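Local coordinates for protein putative dehydratase (Mesorhizobium loti, PDB 2POZ) that is of unestablished function but, as a member of the mandelate racemase/muconate lactonizing enzyme family of the enolase superfamily, probably acts as a lyase, at residues A[127-132]-A[332-337]; A[214-219]-A[247-252]. One frame throughout, in Å; residues are numbered along the deposited sequence.

Contact 1: A[127-132]-A[332-337]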
loop_
_atom_site.group_PDB
_atom_site.type_symbol
_atom_site.label_atom_id
_atom_site.label_comp_id
_atom_site.label_asym_id
_atom_site.label_seq_id
_atom_site.Cartn_x
_atom_site.Cartn_y
_atom_site.Cartn_z
ATOM N N TYR A 127 -27.906 18.000 -20.631
ATOM C CA TYR A 127 -28.621 18.303 -19.406
ATOM C C TYR A 127 -28.555 19.821 -19.311
ATOM O O TYR A 127 -27.684 20.444 -19.918
ATOM C CB TYR A 127 -27.975 17.625 -18.185
ATOM C CG TYR A 127 -26.572 18.061 -17.826
ATOM C CD1 TYR A 127 -26.338 19.254 -17.142
ATOM C CD2 TYR A 127 -25.474 17.249 -18.125
ATOM C CE1 TYR A 127 -25.042 19.626 -16.757
ATOM C CE2 TYR A 127 -24.176 17.610 -17.750
ATOM C CZ TYR A 127 -23.968 18.797 -17.067
ATOM O OH TYR A 127 -22.688 19.162 -16.710
ATOM N N ALA A 128 -29.480 20.424 -18.580
ATOM C CA ALA A 128 -29.486 21.872 -18.448
ATOM C C ALA A 128 -28.861 22.362 -17.136
ATOM O O ALA A 128 -29.044 21.762 -16.078
ATOM C CB ALA A 128 -30.930 22.399 -18.576
ATOM N N ASN A 129 -28.111 23.455 -17.229
ATOM C CA ASN A 129 -27.487 24.074 -16.067
ATOM C C ASN A 129 -27.820 25.563 -16.188
ATOM O O ASN A 129 -28.378 25.995 -17.205
ATOM C CB ASN A 129 -25.965 23.878 -16.098
ATOM C CG ASN A 129 -25.318 24.065 -14.735
ATOM O OD1 ASN A 129 -25.925 24.608 -13.812
ATOM N ND2 ASN A 129 -24.068 23.623 -14.608
ATOM N N GLY A 130 -27.485 26.338 -15.159
ATOM C CA GLY A 130 -27.730 27.773 -15.182
ATOM C C GLY A 130 -29.183 28.227 -15.164
ATOM O O GLY A 130 -29.476 29.385 -15.472
ATOM N N TRP A 131 -30.092 27.338 -14.786
ATOM C CA TRP A 131 -31.519 27.670 -14.759
ATOM C C TRP A 131 -32.018 28.107 -13.380
ATOM O O TRP A 131 -33.208 28.355 -13.207
ATOM C CB TRP A 131 -32.337 26.458 -15.215
ATOM C CG TRP A 131 -31.926 25.168 -14.526
ATOM C CD1 TRP A 131 -30.933 24.312 -14.914
ATOM C CD2 TRP A 131 -32.459 24.633 -13.307
ATOM N NE1 TRP A 131 -30.814 23.281 -14.013
ATOM C CE2 TRP A 131 -31.736 23.453 -13.016
ATOM C CE3 TRP A 131 -33.476 25.038 -12.427
ATOM C CZ2 TRP A 131 -31.994 22.673 -11.882
ATOM C CZ3 TRP A 131 -33.732 24.259 -11.301
ATOM C CH2 TRP A 131 -32.992 23.091 -11.039
ATOM N N TYR A 132 -31.108 28.215 -12.410
ATOM C CA TYR A 132 -31.471 28.579 -11.035
ATOM C C TYR A 132 -30.661 29.774 -10.521
ATOM O O TYR A 132 -30.420 29.904 -9.321
ATOM C CB TYR A 132 -31.229 27.365 -10.133
ATOM C CG TYR A 132 -29.838 26.800 -10.301
ATOM C CD1 TYR A 132 -28.787 27.226 -9.487
ATOM C CD2 TYR A 132 -29.550 25.916 -11.345
ATOM C CE1 TYR A 132 -27.478 26.792 -9.714
ATOM C CE2 TYR A 132 -28.247 25.480 -11.581
ATOM C CZ TYR A 132 -27.216 25.923 -10.765
ATOM O OH TYR A 132 -25.921 25.519 -11.006
ATOM N N GLU A 332 -23.411 19.322 -21.731
ATOM C CA GLU A 332 -23.876 20.347 -20.786
ATOM C C GLU A 332 -24.242 21.661 -21.488
ATOM O O GLU A 332 -23.470 22.177 -22.292
ATOM C CB GLU A 332 -22.801 20.635 -19.730
ATOM C CG GLU A 332 -23.167 21.784 -18.780
ATOM C CD GLU A 332 -22.102 22.050 -17.728
ATOM O OE1 GLU A 332 -20.901 22.001 -18.079
ATOM O OE2 GLU A 332 -22.465 22.325 -16.560
ATOM N N HIS A 333 -25.411 22.213 -21.166
ATOM C CA HIS A 333 -25.850 23.465 -21.782
ATOM C C HIS A 333 -26.476 24.429 -20.758
ATOM O O HIS A 333 -27.109 23.992 -19.794
ATOM C CB HIS A 333 -26.851 23.149 -22.899
ATOM C CG HIS A 333 -27.228 24.335 -23.732
ATOM N ND1 HIS A 333 -26.295 25.126 -24.367
ATOM C CD2 HIS A 333 -28.439 24.853 -24.051
ATOM C CE1 HIS A 333 -26.913 26.079 -25.041
ATOM N NE2 HIS A 333 -28.214 25.936 -24.866
ATOM N N TYR A 334 -26.269 25.729 -20.970
ATOM C CA TYR A 334 -26.805 26.785 -20.101
ATOM C C TYR A 334 -27.709 27.661 -20.979
ATOM O O TYR A 334 -27.361 28.797 -21.299
ATOM C CB TYR A 334 -25.681 27.673 -19.545
ATOM C CG TYR A 334 -24.693 26.998 -18.615
ATOM C CD1 TYR A 334 -24.638 27.338 -17.261
ATOM C CD2 TYR A 334 -23.783 26.056 -19.094
ATOM C CE1 TYR A 334 -23.691 26.755 -16.406
ATOM C CE2 TYR A 334 -22.837 25.466 -18.250
ATOM C CZ TYR A 334 -22.795 25.824 -16.910
ATOM O OH TYR A 334 -21.843 25.260 -16.083
ATOM N N PRO A 335 -28.882 27.146 -21.372
ATOM C CA PRO A 335 -29.786 27.928 -22.222
ATOM C C PRO A 335 -30.177 29.326 -21.714
ATOM O O PRO A 335 -30.292 30.257 -22.505
ATOM C CB PRO A 335 -30.988 26.991 -22.397
ATOM C CG PRO A 335 -30.999 26.215 -21.126
ATOM C CD PRO A 335 -29.532 25.905 -20.914
ATOM N N ALA A 336 -30.359 29.476 -20.405
ATOM C CA ALA A 336 -30.751 30.769 -19.833
ATOM C C ALA A 336 -29.761 31.916 -20.083
ATOM O O ALA A 336 -30.166 33.076 -20.199
ATOM C CB ALA A 336 -31.008 30.621 -18.324
ATOM N N PHE A 337 -28.473 31.597 -20.169
ATOM C CA PHE A 337 -27.442 32.617 -20.386
ATOM C C PHE A 337 -27.601 33.382 -21.697
ATOM O O PHE A 337 -27.202 34.545 -21.799
ATOM C CB PHE A 337 -26.045 31.979 -20.332
ATOM C CG PHE A 337 -25.636 31.523 -18.957
ATOM C CD1 PHE A 337 -26.583 31.376 -17.938
ATOM C CD2 PHE A 337 -24.306 31.226 -18.680
ATOM C CE1 PHE A 337 -26.209 30.944 -16.671
ATOM C CE2 PHE A 337 -23.922 30.794 -17.414
ATOM C CZ PHE A 337 -24.874 30.652 -16.409
HETATM O O HOH W 1 -30.338 27.564 -18.267
#

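Contact 2: A[214-219]-A[247-252]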
loop_
_atom_site.group_PDB
_atom_site.type_symbol
_atom_site.label_atom_id
_atom_site.label_comp_id
_atom_site.label_asym_id
_atom_site.label_seq_id
_atom_site.Cartn_x
_atom_site.Cartn_y
_atom_site.Cartn_z
ATOM N N GLU A 214 -19.171 16.399 6.887
ATOM C CA GLU A 214 -20.464 16.973 6.550
ATOM C C GLU A 214 -20.874 16.698 5.106
ATOM O O GLU A 214 -22.058 16.569 4.810
ATOM C CB GLU A 214 -20.469 18.478 6.824
ATOM C CG GLU A 214 -20.438 18.847 8.302
ATOM C CD GLU A 214 -21.540 18.165 9.106
ATOM O OE1 GLU A 214 -22.700 18.117 8.639
ATOM O OE2 GLU A 214 -21.245 17.678 10.218
ATOM N N THR A 215 -19.899 16.590 4.207
ATOM C CA THR A 215 -20.213 16.313 2.811
ATOM C C THR A 215 -20.782 14.900 2.685
ATOM O O THR A 215 -21.770 14.673 1.988
ATOM C CB THR A 215 -18.970 16.452 1.914
ATOM O OG1 THR A 215 -18.601 17.834 1.829
ATOM C CG2 THR A 215 -19.256 15.912 0.521
ATOM N N ILE A 216 -20.153 13.952 3.367
ATOM C CA ILE A 216 -20.615 12.570 3.346
ATOM C C ILE A 216 -22.036 12.545 3.916
ATOM O O ILE A 216 -22.938 11.944 3.338
ATOM C CB ILE A 216 -19.694 11.677 4.201
ATOM C CG1 ILE A 216 -18.345 11.505 3.499
ATOM C CG2 ILE A 216 -20.349 10.318 4.447
ATOM C CD1 ILE A 216 -17.307 10.801 4.341
ATOM N N ARG A 217 -22.228 13.224 5.040
ATOM C CA ARG A 217 -23.541 13.283 5.668
ATOM C C ARG A 217 -24.595 13.807 4.690
ATOM O O ARG A 217 -25.667 13.224 4.562
ATOM C CB ARG A 217 -23.486 14.175 6.910
ATOM C CG ARG A 217 -24.839 14.448 7.561
ATOM C CD ARG A 217 -24.649 15.194 8.869
ATOM N NE ARG A 217 -24.370 14.279 9.973
ATOM C CZ ARG A 217 -23.493 14.503 10.948
ATOM N NH1 ARG A 217 -22.777 15.621 10.975
ATOM N NH2 ARG A 217 -23.343 13.603 11.908
ATOM N N PHE A 218 -24.284 14.896 3.991
ATOM C CA PHE A 218 -25.223 15.485 3.035
ATOM C C PHE A 218 -25.539 14.560 1.852
ATOM O O PHE A 218 -26.693 14.446 1.445
ATOM C CB PHE A 218 -24.681 16.820 2.510
ATOM C CG PHE A 218 -25.621 17.536 1.576
ATOM C CD1 PHE A 218 -26.788 18.126 2.055
ATOM C CD2 PHE A 218 -25.345 17.620 0.217
ATOM C CE1 PHE A 218 -27.664 18.792 1.186
ATOM C CE2 PHE A 218 -26.215 18.284 -0.659
ATOM C CZ PHE A 218 -27.371 18.868 -0.174
ATOM N N CYS A 219 -24.522 13.899 1.305
ATOM C CA CYS A 219 -24.734 13.002 0.173
ATOM C C CYS A 219 -25.602 11.807 0.565
ATOM O O CYS A 219 -26.409 11.321 -0.228
ATOM C CB CYS A 219 -23.388 12.526 -0.379
ATOM S SG CYS A 219 -22.436 13.858 -1.180
ATOM N N GLU A 247 -15.821 6.156 -1.117
ATOM C CA GLU A 247 -16.013 4.906 -0.383
ATOM C C GLU A 247 -17.102 5.014 0.678
ATOM O O GLU A 247 -17.562 4.004 1.211
ATOM C CB GLU A 247 -14.708 4.495 0.311
ATOM C CG GLU A 247 -13.487 4.458 -0.588
ATOM C CD GLU A 247 -12.208 4.118 0.171
ATOM O OE1 GLU A 247 -11.945 4.748 1.223
ATOM O OE2 GLU A 247 -11.461 3.226 -0.287
ATOM N N GLN A 248 -17.523 6.235 0.982
ATOM C CA GLN A 248 -18.514 6.442 2.032
ATOM C C GLN A 248 -19.904 6.886 1.602
ATOM O O GLN A 248 -20.814 6.919 2.424
ATOM C CB GLN A 248 -17.964 7.444 3.053
ATOM C CG GLN A 248 -16.768 6.946 3.851
ATOM C CD GLN A 248 -17.134 5.816 4.797
ATOM O OE1 GLN A 248 -18.182 5.856 5.444
ATOM N NE2 GLN A 248 -16.268 4.808 4.893
ATOM N N ILE A 249 -20.081 7.245 0.336
ATOM C CA ILE A 249 -21.399 7.682 -0.112
ATOM C C ILE A 249 -21.970 6.755 -1.168
ATOM O O ILE A 249 -21.231 6.064 -1.865
ATOM C CB ILE A 249 -21.373 9.126 -0.675
ATOM C CG1 ILE A 249 -20.609 9.167 -1.997
ATOM C CG2 ILE A 249 -20.745 10.063 0.350
ATOM C CD1 ILE A 249 -20.677 10.527 -2.700
ATOM N N PRO A 250 -23.305 6.737 -1.308
ATOM C CA PRO A 250 -23.967 5.876 -2.291
ATOM C C PRO A 250 -24.173 6.519 -3.667
ATOM O O PRO A 250 -24.838 5.942 -4.528
ATOM C CB PRO A 250 -25.289 5.559 -1.606
ATOM C CG PRO A 250 -25.629 6.887 -0.978
ATOM C CD PRO A 250 -24.292 7.364 -0.408
ATOM N N LEU A 251 -23.600 7.698 -3.880
ATOM C CA LEU A 251 -23.773 8.396 -5.150
ATOM C C LEU A 251 -22.535 8.352 -6.040
ATOM O O LEU A 251 -21.418 8.393 -5.549
ATOM C CB LEU A 251 -24.108 9.866 -4.892
ATOM C CG LEU A 251 -25.088 10.166 -3.762
ATOM C CD1 LEU A 251 -25.180 11.674 -3.550
ATOM C CD2 LEU A 251 -26.438 9.579 -4.106
ATOM N N PRO A 252 -22.728 8.251 -7.363
ATOM C CA PRO A 252 -21.584 8.224 -8.280
ATOM C C PRO A 252 -20.970 9.628 -8.242
ATOM O O PRO A 252 -21.683 10.622 -8.057
ATOM C CB PRO A 252 -22.233 7.933 -9.633
ATOM C CG PRO A 252 -23.436 7.135 -9.266
ATOM C CD PRO A 252 -23.966 7.878 -8.068
#

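Contact 1: A[127-132]-A[332-337]
Y127 and A128 pair with E332 and H333 as parallel neighbours in a small mixed sheet, the outermost strand 331-333 lying against strand 123-128. The backbone evidence is a pair of bonds: H333 N donates to Y127 O at 3.1 Å, and N129 N to H333 O, which carries the pairing one residue past the strand.

Polar side chains meet on the Y127/E332 face. N129 ND2 gives a hydrogen bond of 2.8 Å to E332 OE2, fairly straight at 168° and lying in the amide plane. With CG anti to the backbone N (chi1 -160°), N129 brings its amide alongside the Y334 ring, the two planes 20° apart and stacked. Its other end is fixed too: OD1 accepts from G130 N and from Y132 OH, so the amide is gripped at both ends and its flip is settled. K157 adds a salt bridge to E332 OE2 and a hydrogen bond to Y127 OH, while V308 N binds E332 OE1.

Two CH-pi contacts make up much of the apolar part. E332 CA sits over the Y127 ring, 4.1 Å from its centroid, and N129 CB lies over a face of Y334.

At G130 phi is positive, and a side chain would run into Y334 and F337, so glycine suits the turn. Beyond it G130 O lies 3.5 Å from A336 CB. One water closes this end, donating to N129 O at 2.7 Å and accepting from A336 N at 2.9 Å.

Contact 2: A[214-219]-A[247-252]
I216 and C219, one turn apart on helix 212-222, present a low apolar ridge to the chain that leaves helix 239-248. No hydrogen bond crosses between 214-219 and 247-252, and the 276 Å² buried between them comes from fitted shapes.

The central bump is I249 CG2. It points into the hollow between the two helix residues, 3.7 Å from C219 CB and 3.9 Å from I216 CA, thus touching the helix backbone itself. The torsion of I249 explains this: CG1 stands between the backbone N and the carbonyl carbon (chi1 69°), leaving CG2 on the helix side, while CD1 reaches to 4.1 Å from C219 SG.

On one flank, I216 crosses the stem of Q248 obliquely, its CD1 set 3.7 Å from Q248 CB and its CG2 close to the same carbon. Both methyls approach that CB from the same side, CD1 the nearer, and the glutamine amide bends off at chi2 (-68°) to a weak hydrogen bond with R220. Cutting I216 back to an alanine removes both methyls that meet Q248 CB, which would probably open a gap and leave the glutamine stem freer to shift.

On the other flank L251 CD1 fills the space beside C219, 3.7 Å from its CB and 3.6 Å from its carbonyl O. C219 CB is therefore held between two methyls, I249 CG2 and L251 CD1.

Other subunits approach nearby: E214, paired with R217 in its own helix, also makes a salt bridge to R303 of a second subunit, and P250 packs on R220 of a third. Within the chain, the arrangement is that of neighbouring outer helices in a TIM-type barrel, with the loop from helix 239-248 packing on the preceding helix before it enters inner strand 253-255.

Contact 1 is the more interior, its centre about 12 Å from that of the chain, whereas contact 2 lies about 24 Å out, on the helical shell of the barrel. They share no helix or strand; their centres are 25 Å apart and their nearest atoms about 12 Å. The chemistry follows the place. Contact 1 joins strands from distant parts of the sequence through backbone bonds and a buried polar network, and no other chain touches it. Contact 2 links successive helix-strand units mainly by apolar contacts, with no hydrogen bond across, and its outer residues face other subunits of the octamer. In sequence, the residues of contact 2 all fall between the two halves of contact 1.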